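Local structure of chymotrypsin-like serine protease (Equine arteritis virus, 1MBM) at residues S18-N23 and A117-D122; V26-A31 and S68-N73; V104-T109 and D174-D179. The protein is a chymotrypsin-like serine proteinase, nsp4, that probably cleaves peptide bonds in the viral polyprotein through a Ser-His-Asp charge relay. All blocks are in the same frame, centred on the assembly; numbering follows the deposited sequence.

Contact 1: S18-N23 and A117-D122; sequences SVWTRN and AVVQGD
Trp20 and Ser18 project from strand 14-22 of the first barrel toward Ala117 and Val119 on strand 117-120 of the second sheet, so the contact bridges the two halves of the chymotrypsin-like fold. The segment axes approach only to 9.5 Å and run at 54°; side chains, not backbone pairing, therefore span the gap. Trp20 offers the outer end of its benzo ring. Its CZ2 lies 4.0 Å from Ala117 CB, a methyl placed at the ring's edge and near its plane. The neighbouring CH2 reaches Val119 CG1 at 4.2 Å, this time obliquely to the ring. Ala117 CB is shared: it also lies 3.5 Å from Ser18 OG, an approach of methyl to hydroxyl oxygen that is packing alone.

The indole's place is set by its root and its N-H. With CG anti to the carbonyl carbon (chi1 -46°), the ring turns back along its own strand, and NE1 donates to Ser18 OG over 2.7 Å with an N-H...O angle of 150°, the oxygen being tilted slightly from the ring plane. Around it, Leu29 of strand 25-31, Val124 of strand 123-132 and the loop residues Pro75 and Leu77 also touch the indole.

All four contacting residues are buried. The chemistry thus implies a division of labour: the polar N-H is satisfied within its own strand, which probably limits rotation of the indole, while the hydrocarbon end is presented to the apolar side chains of the opposite sheet.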
ATOM      1  N   SER A  18       8.997   2.520   4.104  1.00  7.29           N
ATOM      2  CA  SER A  18       8.507   3.621   4.911  1.00  8.30           C
ATOM      3  C   SER A  18       9.112   3.528   6.307  1.00  7.59           C
ATOM      4  O   SER A  18       9.431   2.443   6.778  1.00  6.47           O
ATOM      5  CB  SER A  18       6.979   3.678   4.934  1.00  7.63           C
ATOM      6  OG  SER A  18       6.418   2.523   5.509  1.00  6.51           O
ATOM      7  N   VAL A  19       9.291   4.677   6.948  1.00  7.10           N
ATOM      8  CA  VAL A  19       9.947   4.754   8.252  1.00  7.13           C
ATOM      9  C   VAL A  19       9.017   5.355   9.307  1.00  7.31           C
ATOM     10  O   VAL A  19       8.333   6.329   9.048  1.00  5.83           O
ATOM     11  CB  VAL A  19      11.241   5.595   8.161  1.00  6.79           C
ATOM     12  CG1 VAL A  19      11.999   5.545   9.461  1.00  5.41           C
ATOM     13  CG2 VAL A  19      12.128   5.068   7.030  1.00  7.41           C
ATOM     14  N   TRP A  20       9.005   4.770  10.497  1.00  6.55           N
ATOM     15  CA  TRP A  20       8.051   5.155  11.528  1.00  8.01           C
ATOM     16  C   TRP A  20       8.631   5.081  12.926  1.00  8.09           C
ATOM     17  O   TRP A  20       9.697   4.514  13.136  1.00  6.10           O
ATOM     18  CB  TRP A  20       6.833   4.224  11.489  1.00  9.20           C
ATOM     19  CG  TRP A  20       6.289   3.976  10.124  1.00  9.47           C
ATOM     20  CD1 TRP A  20       6.769   3.094   9.190  1.00  8.82           C
ATOM     21  CD2 TRP A  20       5.152   4.609   9.529  1.00 11.37           C
ATOM     22  NE1 TRP A  20       6.002   3.151   8.052  1.00  6.09           N
ATOM     23  CE2 TRP A  20       5.003   4.075   8.233  1.00  9.10           C
ATOM     24  CE3 TRP A  20       4.246   5.586   9.957  1.00 10.01           C
ATOM     25  CZ2 TRP A  20       3.992   4.485   7.366  1.00  9.18           C
ATOM     26  CZ3 TRP A  20       3.236   5.993   9.091  1.00 10.85           C
ATOM     27  CH2 TRP A  20       3.122   5.443   7.811  1.00 11.94           C
ATOM     28  N   THR A  21       7.895   5.643  13.888  1.00  7.17           N
ATOM     29  CA  THR A  21       8.276   5.564  15.291  1.00  8.88           C
ATOM     30  C   THR A  21       7.300   4.642  16.027  1.00  9.17           C
ATOM     31  O   THR A  21       6.098   4.685  15.773  1.00  7.46           O
ATOM     32  CB  THR A  21       8.258   6.977  15.931  1.00 11.64           C
ATOM     33  OG1 THR A  21       9.316   7.769  15.371  1.00 15.85           O
ATOM     34  CG2 THR A  21       8.613   6.914  17.413  1.00 10.87           C
ATOM     35  N   ARG A  22       7.832   3.805  16.917  1.00  9.15           N
ATOM     36  CA  ARG A  22       7.034   2.931  17.774  1.00 11.59           C
ATOM     37  C   ARG A  22       7.803   2.601  19.071  1.00 10.26           C
ATOM     38  O   ARG A  22       8.880   2.024  19.021  1.00 10.06           O
ATOM     39  CB  ARG A  22       6.690   1.640  17.026  1.00 11.35           C
ATOM     40  CG  ARG A  22       5.704   0.722  17.756  1.00 12.37           C
ATOM     41  CD  ARG A  22       5.512  -0.630  17.076  1.00  8.59           C
ATOM     42  NE  ARG A  22       6.788  -1.303  16.841  1.00 11.77           N
ATOM     43  CZ  ARG A  22       6.988  -2.227  15.913  1.00 10.13           C
ATOM     44  NH1 ARG A  22       5.994  -2.598  15.119  1.00  8.15           N
ATOM     45  NH2 ARG A  22       8.183  -2.790  15.782  1.00 12.72           N
ATOM     46  N   ASN A  23       7.255   2.972  20.220  1.00 12.76           N
ATOM     47  CA  ASN A  23       7.870   2.671  21.524  1.00 11.74           C
ATOM     48  C   ASN A  23       9.400   2.794  21.588  1.00 12.28           C
ATOM     49  O   ASN A  23      10.102   1.817  21.898  1.00 11.06           O
ATOM     50  CB  ASN A  23       7.460   1.273  21.990  1.00 12.43           C
ATOM     51  CG  ASN A  23       5.961   1.083  22.000  1.00 13.30           C
ATOM     52  OD1 ASN A  23       5.219   1.996  22.345  1.00 11.37           O
ATOM     53  ND2 ASN A  23       5.507  -0.104  21.611  1.00 10.33           N
ATOM     54  N   ALA A 117       3.978   1.605   1.758  1.00  8.35           N
ATOM     55  CA  ALA A 117       2.985   1.468   2.815  1.00  9.84           C
ATOM     56  C   ALA A 117       1.656   1.814   2.181  1.00  8.64           C
ATOM     57  O   ALA A 117       1.584   2.705   1.332  1.00  7.63           O
ATOM     58  CB  ALA A 117       3.277   2.427   3.963  1.00  9.48           C
ATOM     59  N   VAL A 118       0.624   1.067   2.544  1.00  6.34           N
ATOM     60  CA  VAL A 118      -0.719   1.385   2.105  1.00  8.23           C
ATOM     61  C   VAL A 118      -1.414   1.902   3.362  1.00 10.28           C
ATOM     62  O   VAL A 118      -1.512   1.192   4.360  1.00 11.67           O
ATOM     63  CB  VAL A 118      -1.435   0.158   1.513  1.00  8.12           C
ATOM     64  CG1 VAL A 118      -2.814   0.523   1.049  1.00  6.39           C
ATOM     65  CG2 VAL A 118      -0.642  -0.416   0.358  1.00  8.71           C
ATOM     66  N   VAL A 119      -1.859   3.152   3.344  1.00  7.16           N
ATOM     67  CA  VAL A 119      -2.405   3.733   4.565  1.00  9.21           C
ATOM     68  C   VAL A 119      -3.820   4.270   4.413  1.00  8.15           C
ATOM     69  O   VAL A 119      -4.232   4.668   3.328  1.00  7.84           O
ATOM     70  CB  VAL A 119      -1.491   4.875   5.157  1.00  9.93           C
ATOM     71  CG1 VAL A 119      -0.016   4.428   5.251  1.00 11.66           C
ATOM     72  CG2 VAL A 119      -1.599   6.148   4.351  1.00 19.50           C
ATOM     73  N   GLN A 120      -4.547   4.262   5.521  1.00  7.62           N
ATOM     74  CA  GLN A 120      -5.886   4.821   5.610  1.00  9.84           C
ATOM     75  C   GLN A 120      -5.853   5.688   6.865  1.00 10.26           C
ATOM     76  O   GLN A 120      -5.609   5.190   7.960  1.00  9.75           O
ATOM     77  CB  GLN A 120      -6.944   3.711   5.725  1.00 10.66           C
ATOM     78  CG  GLN A 120      -7.165   2.957   4.418  1.00 14.47           C
ATOM     79  CD  GLN A 120      -8.326   1.970   4.461  1.00 15.90           C
ATOM     80  OE1 GLN A 120      -8.396   1.123   5.349  1.00 12.24           O
ATOM     81  NE2 GLN A 120      -9.221   2.064   3.480  1.00  8.49           N
ATOM     82  N   GLY A 121      -6.067   6.986   6.698  1.00 10.19           N
ATOM     83  CA  GLY A 121      -5.947   7.917   7.802  1.00 10.44           C
ATOM     84  C   GLY A 121      -4.496   7.980   8.246  1.00 11.84           C
ATOM     85  O   GLY A 121      -3.599   8.141   7.423  1.00 11.58           O
ATOM     86  N   ASP A 122      -4.261   7.806   9.543  1.00 12.52           N
ATOM     87  CA  ASP A 122      -2.912   7.824  10.097  1.00 15.61           C
ATOM     88  C   ASP A 122      -2.384   6.406  10.348  1.00 14.16           C
ATOM     89  O   ASP A 122      -1.402   6.214  11.074  1.00 11.95           O
ATOM     90  CB  ASP A 122      -2.889   8.633  11.401  1.00 17.74           C
ATOM     91  CG  ASP A 122      -3.696   7.978  12.525  1.00 28.01           C
ATOM     92  OD1 ASP A 122      -4.440   7.008  12.264  1.00 34.02           O
ATOM     93  OD2 ASP A 122      -3.655   8.378  13.709  1.00 36.00           O
TER

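Contact 2: V26-A31 and S68-N73; sequences VVVLTA and SELPGN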
ATOM      1  N   VAL A  26      12.764   2.762  15.942  1.00 10.44           N
ATOM      2  CA  VAL A  26      12.483   3.261  14.605  1.00  5.59           C
ATOM      3  C   VAL A  26      12.142   2.047  13.758  1.00  7.04           C
ATOM      4  O   VAL A  26      12.904   1.081  13.717  1.00  5.64           O
ATOM      5  CB  VAL A  26      13.689   4.036  14.046  1.00  6.53           C
ATOM      6  CG1 VAL A  26      13.528   4.299  12.556  1.00  9.38           C
ATOM      7  CG2 VAL A  26      13.864   5.340  14.811  1.00  3.86           C
ATOM      8  N   VAL A  27      10.975   2.076  13.120  1.00  4.75           N
ATOM      9  CA  VAL A  27      10.481   0.926  12.375  1.00  7.59           C
ATOM     10  C   VAL A  27      10.500   1.164  10.871  1.00  7.72           C
ATOM     11  O   VAL A  27      10.060   2.211  10.392  1.00  9.02           O
ATOM     12  CB  VAL A  27       9.042   0.576  12.799  1.00  8.11           C
ATOM     13  CG1 VAL A  27       8.565  -0.698  12.100  1.00 10.88           C
ATOM     14  CG2 VAL A  27       8.963   0.418  14.304  1.00  9.13           C
ATOM     15  N   VAL A  28      11.001   0.186  10.131  1.00  6.76           N
ATOM     16  CA  VAL A  28      11.072   0.282   8.678  1.00  7.49           C
ATOM     17  C   VAL A  28      10.254  -0.837   8.030  1.00  5.51           C
ATOM     18  O   VAL A  28      10.538  -2.006   8.234  1.00  5.70           O
ATOM     19  CB  VAL A  28      12.549   0.208   8.201  1.00  9.25           C
ATOM     20  CG1 VAL A  28      12.643   0.245   6.661  1.00  7.33           C
ATOM     21  CG2 VAL A  28      13.382   1.333   8.838  1.00  6.56           C
ATOM     22  N   LEU A  29       9.263  -0.481   7.226  1.00  5.20           N
ATOM     23  CA  LEU A  29       8.432  -1.474   6.529  1.00  7.75           C
ATOM     24  C   LEU A  29       8.700  -1.523   5.032  1.00  8.32           C
ATOM     25  O   LEU A  29       8.961  -0.497   4.418  1.00  9.62           O
ATOM     26  CB  LEU A  29       6.954  -1.156   6.706  1.00  7.57           C
ATOM     27  CG  LEU A  29       6.467  -0.917   8.126  1.00  8.74           C
ATOM     28  CD1 LEU A  29       4.977  -0.551   8.107  1.00  7.87           C
ATOM     29  CD2 LEU A  29       6.741  -2.137   9.007  1.00  7.27           C
ATOM     30  N   THR A  30       8.595  -2.716   4.456  1.00  5.65           N
ATOM     31  CA  THR A  30       8.739  -2.927   3.014  1.00  8.02           C
ATOM     32  C   THR A  30       8.180  -4.318   2.708  1.00  8.58           C
ATOM     33  O   THR A  30       7.553  -4.944   3.583  1.00  6.48           O
ATOM     34  CB  THR A  30      10.235  -2.764   2.543  1.00  9.93           C
ATOM     35  OG1 THR A  30      10.323  -2.784   1.111  1.00  9.50           O
ATOM     36  CG2 THR A  30      11.114  -3.955   2.982  1.00  6.62           C
ATOM     37  N   ALA A  31       8.365  -4.779   1.473  1.00  7.47           N
ATOM     38  CA  ALA A  31       7.878  -6.092   1.054  1.00 10.72           C
ATOM     39  C   ALA A  31       8.978  -7.149   1.167  1.00  8.82           C
ATOM     40  O   ALA A  31      10.131  -6.891   0.826  1.00  6.39           O
ATOM     41  CB  ALA A  31       7.350  -6.038  -0.373  1.00  8.77           C
ATOM     42  N   SER A  68      19.480   6.912  16.783  1.00 14.54           N
ATOM     43  CA  SER A  68      20.892   7.216  16.545  1.00 17.62           C
ATOM     44  C   SER A  68      21.410   6.635  15.223  1.00 18.81           C
ATOM     45  O   SER A  68      22.450   7.045  14.719  1.00 21.63           O
ATOM     46  CB  SER A  68      21.751   6.725  17.712  1.00 17.91           C
ATOM     47  OG  SER A  68      21.463   5.374  18.023  1.00 21.89           O
ATOM     48  N   GLU A  69      20.678   5.677  14.667  1.00 18.54           N
ATOM     49  CA  GLU A  69      21.062   5.059  13.407  1.00 15.85           C
ATOM     50  C   GLU A  69      20.308   5.670  12.241  1.00 15.23           C
ATOM     51  O   GLU A  69      20.823   5.751  11.124  1.00 14.41           O
ATOM     52  CB  GLU A  69      20.780   3.561  13.460  1.00 14.67           C
ATOM     53  CG  GLU A  69      21.696   2.804  14.393  1.00 16.99           C
ATOM     54  CD  GLU A  69      23.153   3.041  14.050  1.00 22.48           C
ATOM     55  OE1 GLU A  69      23.526   2.844  12.871  1.00 24.14           O
ATOM     56  OE2 GLU A  69      23.923   3.425  14.951  1.00 27.29           O
ATOM     57  N   LEU A  70      19.076   6.085  12.513  1.00 13.12           N
ATOM     58  CA  LEU A  70      18.199   6.667  11.506  1.00 13.73           C
ATOM     59  C   LEU A  70      17.394   7.797  12.149  1.00 13.73           C
ATOM     60  O   LEU A  70      16.222   7.615  12.470  1.00 13.39           O
ATOM     61  CB  LEU A  70      17.252   5.583  10.977  1.00 11.91           C
ATOM     62  CG  LEU A  70      16.373   5.777   9.741  1.00 11.72           C
ATOM     63  CD1 LEU A  70      17.183   6.254   8.560  1.00 12.81           C
ATOM     64  CD2 LEU A  70      15.662   4.462   9.396  1.00 12.03           C
ATOM     65  N   PRO A  71      18.033   8.950  12.360  1.00 13.87           N
ATOM     66  CA  PRO A  71      17.373  10.096  12.999  1.00 13.81           C
ATOM     67  C   PRO A  71      16.321  10.767  12.132  1.00 14.34           C
ATOM     68  O   PRO A  71      16.411  10.774  10.911  1.00 14.82           O
ATOM     69  CB  PRO A  71      18.535  11.071  13.243  1.00 13.64           C
ATOM     70  CG  PRO A  71      19.508  10.745  12.168  1.00 10.52           C
ATOM     71  CD  PRO A  71      19.448   9.236  12.057  1.00 14.22           C
ATOM     72  N   GLY A  72      15.331  11.355  12.783  1.00 16.68           N
ATOM     73  CA  GLY A  72      14.285  12.058  12.073  1.00 17.60           C
ATOM     74  C   GLY A  72      12.984  12.023  12.841  1.00 16.95           C
ATOM     75  O   GLY A  72      12.792  11.193  13.731  1.00 17.47           O
ATOM     76  N   ASN A  73      12.084  12.931  12.496  1.00 16.61           N
ATOM     77  CA  ASN A  73      10.791  12.982  13.154  1.00 15.87           C
ATOM     78  C   ASN A  73       9.800  12.083  12.427  1.00 15.56           C
ATOM     79  O   ASN A  73       8.872  12.561  11.765  1.00 16.26           O
ATOM     80  CB  ASN A  73      10.277  14.417  13.211  1.00 17.30           C
ATOM     81  CG  ASN A  73       9.236  14.607  14.284  1.00 21.03           C
ATOM     82  OD1 ASN A  73       9.244  13.912  15.302  1.00 20.97           O
ATOM     83  ND2 ASN A  73       8.327  15.552  14.066  1.00 29.50           N
TER
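This is a small contact made by apolar side chains, in which Leu70, from the loop after strand 60-65, inserts against Val26 and Val28 near the start of strand 25-31 in the six-stranded first barrel. The evidence is concentrated on one methyl. Leu70 CD2 lies 3.8 Å from Val26 CG1 and 3.9 Å from Val28 CG2, so a single branch meets both valines, two residues apart on one strand. In each case the side chains cross at about a right angle: the leucine comes in across the valines and does not lie alongside them. Val26 CG2 adds a looser approach to the backbone oxygen Leu70 O at 4.0 Å.

Two torsions explain the fit. Leu70 carries CG anti to its own backbone N (chi1 -169°), which extends the isobutyl group from the loop toward the strand. Val28 has CG2 anti to the carbonyl carbon, and it is this branch that meets the leucine. No regular strand pairing joins the segments; the nearest CA atoms, Val26 and Leu70, are 7.3 Å apart, and the buried area totals 115 Å².

The surroundings show where the leucine is seated. Leu70 also touches Val19 of strand 14-22 and Ala48 of strand 48-57, while Val28 packs on Leu52. Leu70 O accepts a hydrogen bond from Trp74 NE1, fastening the loop's backbone beside the apolar side chain.

Contacts to three strands of the same closed sheet are consistent with Leu70 sealing one end of the barrel interior. The arrangement is that of an antiparallel beta-barrel of the chymotrypsin-like fold, with a connecting loop that packs a leucine against the barrel's apolar core.

Contact 3: V104-T109 and D174-D179; sequences VCLAWT and DNIIAD
Val104 and Leu106, at the short, weakly bonded strand 105-106 in the second barrel of the chymotrypsin-like fold, pack against Ile176, on a short strand that pairs in parallel with strand 152-153. The partner strand and the adjoining helix 154-158 are consistent with the alpha/beta C-terminal extension of this proteinase, so the contact probably joins that extension to the barrel.

Ile176 and Val104 carry the contact about equally, and Ile176 is the residue that meets both Val104 and Leu106. Its CG1 stands anti to the carbonyl carbon (chi1 -71°), and with chi2 at 180° the chain continues fully extended to CD1, giving two successive carbons that can touch the barrel. CG1 of Ile176 lies 3.7 Å from Val104 CG1, and the two side chains cross obliquely. CD1 of Ile176, farther along, comes to 3.8 Å from the same Val104 CG1.

The terminal methyl then meets Leu106 in a different manner. This leucine is also extended, with chi2 at 177°, and it reaches tip to tip: Leu106 CD1 is 3.9 Å from Ile176 CD1. Leu106 further touches Leu99 of strand 94-100 and Pro173, while Ile176 rests on Leu154, which continues the apolar layer toward helix 154-158. Val104, Leu106 and Ile176 are buried; the two segments together bury 147 Å².

The neighbouring turn contributes mainly backbone. Val104 has CG1 anti to its N, and its second branch, CG2, also borders Ile176 CG1 and comes nearest to the backbone of Asn175: Val104 CG2 sits 3.7 Å from Asn175 O, a carbon-oxygen packing contact.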
ATOM      1  N   VAL A 104     -10.760  -6.934  -2.972  1.00  3.90           N
ATOM      2  CA  VAL A 104     -10.244  -6.313  -4.195  1.00  6.55           C
ATOM      3  C   VAL A 104      -9.542  -4.978  -3.908  1.00  7.19           C
ATOM      4  O   VAL A 104     -10.075  -4.123  -3.200  1.00  3.89           O
ATOM      5  CB  VAL A 104     -11.390  -6.070  -5.221  1.00  7.50           C
ATOM      6  CG1 VAL A 104     -10.887  -5.312  -6.450  1.00 11.62           C
ATOM      7  CG2 VAL A 104     -12.057  -7.389  -5.660  1.00  7.98           C
ATOM      8  N   CYS A 105      -8.338  -4.804  -4.451  1.00  5.27           N
ATOM      9  CA  CYS A 105      -7.628  -3.543  -4.305  1.00  7.14           C
ATOM     10  C   CYS A 105      -7.203  -3.033  -5.687  1.00  9.85           C
ATOM     11  O   CYS A 105      -6.673  -3.789  -6.490  1.00  8.39           O
ATOM     12  CB  CYS A 105      -6.387  -3.695  -3.410  1.00  8.49           C
ATOM     13  SG  CYS A 105      -6.680  -4.217  -1.691  1.00  8.21           S
ATOM     14  N   LEU A 106      -7.423  -1.746  -5.938  1.00 10.89           N
ATOM     15  CA  LEU A 106      -7.064  -1.123  -7.212  1.00  8.27           C
ATOM     16  C   LEU A 106      -6.151   0.077  -6.986  1.00  8.41           C
ATOM     17  O   LEU A 106      -6.436   0.925  -6.160  1.00  9.20           O
ATOM     18  CB  LEU A 106      -8.318  -0.644  -7.949  1.00  5.69           C
ATOM     19  CG  LEU A 106      -9.457  -1.641  -8.116  1.00  8.95           C
ATOM     20  CD1 LEU A 106     -10.625  -0.975  -8.802  1.00  6.76           C
ATOM     21  CD2 LEU A 106      -8.977  -2.837  -8.918  1.00 12.52           C
ATOM     22  N   ALA A 107      -5.054   0.144  -7.727  1.00  7.62           N
ATOM     23  CA  ALA A 107      -4.128   1.261  -7.628  1.00  9.96           C
ATOM     24  C   ALA A 107      -3.181   1.170  -8.810  1.00 11.77           C
ATOM     25  O   ALA A 107      -2.849   0.074  -9.248  1.00 11.85           O
ATOM     26  CB  ALA A 107      -3.341   1.208  -6.311  1.00  9.31           C
ATOM     27  N   TRP A 108      -2.759   2.312  -9.339  1.00 11.85           N
ATOM     28  CA  TRP A 108      -1.804   2.298 -10.439  1.00 13.38           C
ATOM     29  C   TRP A 108      -0.403   2.210  -9.853  1.00 11.21           C
ATOM     30  O   TRP A 108       0.043   3.130  -9.168  1.00 13.22           O
ATOM     31  CB  TRP A 108      -1.951   3.545 -11.314  1.00 15.82           C
ATOM     32  CG  TRP A 108      -1.066   3.517 -12.520  1.00 27.84           C
ATOM     33  CD1 TRP A 108      -1.336   2.924 -13.723  1.00 34.38           C
ATOM     34  CD2 TRP A 108       0.244   4.087 -12.642  1.00 32.87           C
ATOM     35  NE1 TRP A 108      -0.280   3.103 -14.586  1.00 38.08           N
ATOM     36  CE2 TRP A 108       0.704   3.809 -13.945  1.00 38.64           C
ATOM     37  CE3 TRP A 108       1.076   4.808 -11.779  1.00 35.28           C
ATOM     38  CZ2 TRP A 108       1.954   4.230 -14.405  1.00 39.32           C
ATOM     39  CZ3 TRP A 108       2.315   5.221 -12.236  1.00 37.57           C
ATOM     40  CH2 TRP A 108       2.741   4.934 -13.536  1.00 38.08           C
ATOM     41  N   THR A 109       0.275   1.089 -10.069  1.00 10.20           N
ATOM     42  CA  THR A 109       1.630   0.899  -9.528  1.00 11.65           C
ATOM     43  C   THR A 109       2.590   0.264 -10.529  1.00 12.05           C
ATOM     44  O   THR A 109       2.156  -0.304 -11.529  1.00 11.87           O
ATOM     45  CB  THR A 109       1.605  -0.012  -8.281  1.00 13.85           C
ATOM     46  OG1 THR A 109       0.996  -1.265  -8.622  1.00 13.47           O
ATOM     47  CG2 THR A 109       0.705   0.553  -7.169  1.00 11.02           C
ATOM     48  N   ASP A 174     -12.069  -8.307 -13.776  1.00 12.73           N
ATOM     49  CA  ASP A 174     -13.067  -9.372 -13.740  1.00 14.64           C
ATOM     50  C   ASP A 174     -13.451  -9.784 -12.324  1.00 10.24           C
ATOM     51  O   ASP A 174     -14.543 -10.305 -12.110  1.00 11.06           O
ATOM     52  CB  ASP A 174     -12.574 -10.593 -14.526  1.00 15.53           C
ATOM     53  CG  ASP A 174     -12.684 -10.399 -16.023  1.00 24.24           C
ATOM     54  OD1 ASP A 174     -12.486  -9.258 -16.488  1.00 25.66           O
ATOM     55  OD2 ASP A 174     -12.977 -11.324 -16.812  1.00 29.36           O
ATOM     56  N   ASN A 175     -12.570  -9.528 -11.361  1.00  7.21           N
ATOM     57  CA  ASN A 175     -12.858  -9.849  -9.965  1.00  7.97           C
ATOM     58  C   ASN A 175     -13.828  -8.868  -9.280  1.00  9.25           C
ATOM     59  O   ASN A 175     -14.204  -9.053  -8.124  1.00  4.19           O
ATOM     60  CB  ASN A 175     -11.568 -10.076  -9.159  1.00 11.26           C
ATOM     61  CG  ASN A 175     -10.939 -11.443  -9.438  1.00 16.46           C
ATOM     62  OD1 ASN A 175      -9.855 -11.772  -8.924  1.00 18.12           O
ATOM     63  ND2 ASN A 175     -11.618 -12.251 -10.254  1.00 12.96           N
ATOM     64  N   ILE A 176     -14.222  -7.823 -10.003  1.00  6.73           N
ATOM     65  CA  ILE A 176     -15.287  -6.945  -9.546  1.00  8.45           C
ATOM     66  C   ILE A 176     -16.478  -7.314 -10.433  1.00  9.15           C
ATOM     67  O   ILE A 176     -16.477  -7.057 -11.636  1.00  6.77           O
ATOM     68  CB  ILE A 176     -14.918  -5.456  -9.675  1.00  7.90           C
ATOM     69  CG1 ILE A 176     -13.866  -5.082  -8.640  1.00  8.98           C
ATOM     70  CG2 ILE A 176     -16.125  -4.597  -9.376  1.00 12.10           C
ATOM     71  CD1 ILE A 176     -13.430  -3.634  -8.693  1.00 14.55           C
ATOM     72  N   ILE A 177     -17.459  -7.982  -9.838  1.00  7.86           N
ATOM     73  CA  ILE A 177     -18.609  -8.488 -10.575  1.00  9.49           C
ATOM     74  C   ILE A 177     -19.626  -7.381 -10.842  1.00  9.18           C
ATOM     75  O   ILE A 177     -20.258  -6.872  -9.925  1.00  8.55           O
ATOM     76  CB  ILE A 177     -19.231  -9.662  -9.799  1.00 10.66           C
ATOM     77  CG1 ILE A 177     -18.176 -10.766  -9.637  1.00 12.36           C
ATOM     78  CG2 ILE A 177     -20.474 -10.189 -10.507  1.00 12.39           C
ATOM     79  CD1 ILE A 177     -18.580 -11.893  -8.706  1.00 16.56           C
ATOM     80  N   ALA A 178     -19.756  -6.998 -12.105  1.00 10.77           N
ATOM     81  CA  ALA A 178     -20.644  -5.896 -12.488  1.00 12.48           C
ATOM     82  C   ALA A 178     -22.124  -6.302 -12.480  1.00 11.06           C
ATOM     83  O   ALA A 178     -22.644  -6.759 -13.491  1.00 11.42           O
ATOM     84  CB  ALA A 178     -20.237  -5.352 -13.854  1.00 12.54           C
ATOM     85  N   ASP A 179     -22.792  -6.126 -11.340  1.00 10.31           N
ATOM     86  CA  ASP A 179     -24.185  -6.561 -11.188  1.00 12.37           C
ATOM     87  C   ASP A 179     -25.195  -5.412 -11.047  1.00 14.34           C
ATOM     88  O   ASP A 179     -26.356  -5.632 -10.704  1.00 12.15           O
ATOM     89  CB  ASP A 179     -24.314  -7.503  -9.992  1.00 11.59           C
ATOM     90  CG  ASP A 179     -24.039  -6.808  -8.668  1.00 16.59           C
ATOM     91  OD1 ASP A 179     -23.335  -5.765  -8.657  1.00  8.31           O
ATOM     92  OD2 ASP A 179     -24.492  -7.239  -7.584  1.00 13.33           O
TER

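Overall arrangement
The three contacts run along the molecule from one end of the first barrel to the probable C-terminal extension. Contacts 1 and 2 have centres about 11 Å apart and draw on the two strands of one hairpin, 14-22 and 25-31: Trp20 O to Val27 N is 2.8 Å, a probable hydrogen bond. Contact 3 lies on the opposite side of the chain's centre from both, its centre about 25 Å from that of contact 1 and 33 Å from that of contact 2, with nearest atoms about 7 Å and 11 Å away; contacts 1 and 3 nevertheless reach the same second sheet. In the probable triad of His33, Asp59 and Ser114, Ala31 precedes the helix bearing His33, and Ala117 follows Ser114 by three residues.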